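Staphylococcus aureus CymR (Staphylococcus aureus, PDB 3T8R) probably acts as a dimeric, thiol-based oxidation-sensing transcriptional regulator of the Rrf2 family, controlling stress resistance and the oxidative response. Local coordinates at residues E75-A79 with G80-R84. Residues are numbered along the deposited sequence; the frame is centred on the assembly and turned at random.
Sequences EEISA and GDIIR
Ser78 OG is gripped from two directions: it accepts a hydrogen bond from Asp81 N at 2.9 Å and bonds a water 2.6 Å from OG. Asp81 in turn accepts from Ser78 N through OD2 at 2.9 Å (N-H...O 164°), met from above the carboxylate plane. This reciprocal pair is a capping box, with Ser78 as N-cap of helix 79-87. Serine suits the place because its short hydroxyl, held between backbone N and carbonyl carbon (chi1 75°), caps an amide of the first turn, before the i-to-i-4 ladder begins; the short carboxylate three residues on can return a bond. The ladder starts with Ile82 N to Ser78 O and Ile83 N to Ala79 O. Arg84, bent at chi3 (-80°), lays one guanidinium face over Gly80 C, and glycine, lacking a side chain, allows this closeness. Arg84 lies between two carboxylates, with salt bridges from NH2 to Asp81 OD1 (3.1 Å) and from NH1 to Asp119. On the apolar side, Ile77 CG2 meets Ile82 CD1 at 3.7 Å, the side chains crossing at about a right angle. Both isoleucines rest on Met17, so this turn from the loop after strand 67-70 into helix 79-87 sits between helix 8-21 and Leu106 of the second subunit, which Ala79 touches.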
# COMPACT_ATOMS: atom_id res chain seq x y z
N GLU A 75 -23.82 7.09 5.01
CA GLU A 75 -23.04 8.11 5.69
C GLU A 75 -22.43 7.59 6.99
O GLU A 75 -21.53 8.23 7.55
CB GLU A 75 -23.87 9.38 5.93
CG GLU A 75 -24.94 9.27 7.01
CD GLU A 75 -25.65 10.60 7.25
OE1 GLU A 75 -25.00 11.65 7.13
OE2 GLU A 75 -26.87 10.59 7.54
N GLU A 76 -22.88 6.43 7.44
CA GLU A 76 -22.37 5.83 8.67
C GLU A 76 -21.30 4.77 8.42
O GLU A 76 -20.78 4.18 9.38
CB GLU A 76 -23.52 5.19 9.47
CG GLU A 76 -24.50 6.20 10.06
CD GLU A 76 -25.49 5.57 11.04
OE1 GLU A 76 -25.58 4.33 11.10
OE2 GLU A 76 -26.17 6.32 11.77
N ILE A 77 -20.96 4.52 7.16
CA ILE A 77 -20.06 3.43 6.82
C ILE A 77 -18.84 3.98 6.10
O ILE A 77 -18.99 4.75 5.16
CB ILE A 77 -20.71 2.42 5.86
CG1 ILE A 77 -22.03 1.90 6.43
CG2 ILE A 77 -19.75 1.26 5.55
CD1 ILE A 77 -22.77 0.97 5.48
N SER A 78 -17.65 3.58 6.54
CA SER A 78 -16.42 4.01 5.86
C SER A 78 -15.86 2.91 4.96
O SER A 78 -16.14 1.72 5.14
CB SER A 78 -15.35 4.45 6.87
OG SER A 78 -14.76 3.32 7.50
N ALA A 79 -15.07 3.32 3.97
CA ALA A 79 -14.42 2.36 3.10
C ALA A 79 -13.55 1.44 3.94
O ALA A 79 -13.45 0.23 3.68
CB ALA A 79 -13.59 3.09 2.08
N GLY A 80 -12.95 2.01 4.97
CA GLY A 80 -12.10 1.24 5.87
C GLY A 80 -12.88 0.15 6.57
O GLY A 80 -12.40 -0.98 6.68
N ASP A 81 -14.08 0.49 7.03
CA ASP A 81 -14.97 -0.47 7.69
C ASP A 81 -15.17 -1.67 6.77
O ASP A 81 -15.07 -2.83 7.19
CB ASP A 81 -16.33 0.18 8.00
CG ASP A 81 -16.26 1.25 9.09
OD1 ASP A 81 -15.37 1.16 9.97
OD2 ASP A 81 -17.11 2.18 9.06
N ILE A 82 -15.44 -1.39 5.51
CA ILE A 82 -15.75 -2.44 4.55
C ILE A 82 -14.53 -3.31 4.28
O ILE A 82 -14.61 -4.54 4.28
CB ILE A 82 -16.31 -1.84 3.25
CG1 ILE A 82 -17.68 -1.22 3.53
CG2 ILE A 82 -16.41 -2.92 2.19
CD1 ILE A 82 -18.18 -0.22 2.49
N ILE A 83 -13.40 -2.68 4.03
CA ILE A 83 -12.19 -3.43 3.78
C ILE A 83 -11.85 -4.33 4.96
O ILE A 83 -11.54 -5.51 4.80
CB ILE A 83 -11.02 -2.51 3.49
CG1 ILE A 83 -11.30 -1.68 2.24
CG2 ILE A 83 -9.76 -3.32 3.32
CD1 ILE A 83 -11.55 -2.51 1.04
N ARG A 84 -11.93 -3.77 6.16
CA ARG A 84 -11.63 -4.51 7.38
C ARG A 84 -12.46 -5.79 7.50
O ARG A 84 -11.94 -6.85 7.82
CB ARG A 84 -11.79 -3.62 8.61
CG ARG A 84 -10.65 -2.61 8.78
CD ARG A 84 -10.69 -1.88 10.13
NE ARG A 84 -11.65 -0.77 10.15
CZ ARG A 84 -11.39 0.45 9.70
NH1 ARG A 84 -10.20 0.73 9.18
NH2 ARG A 84 -12.31 1.40 9.76
O HOH W 1 -13.86 4.29 9.72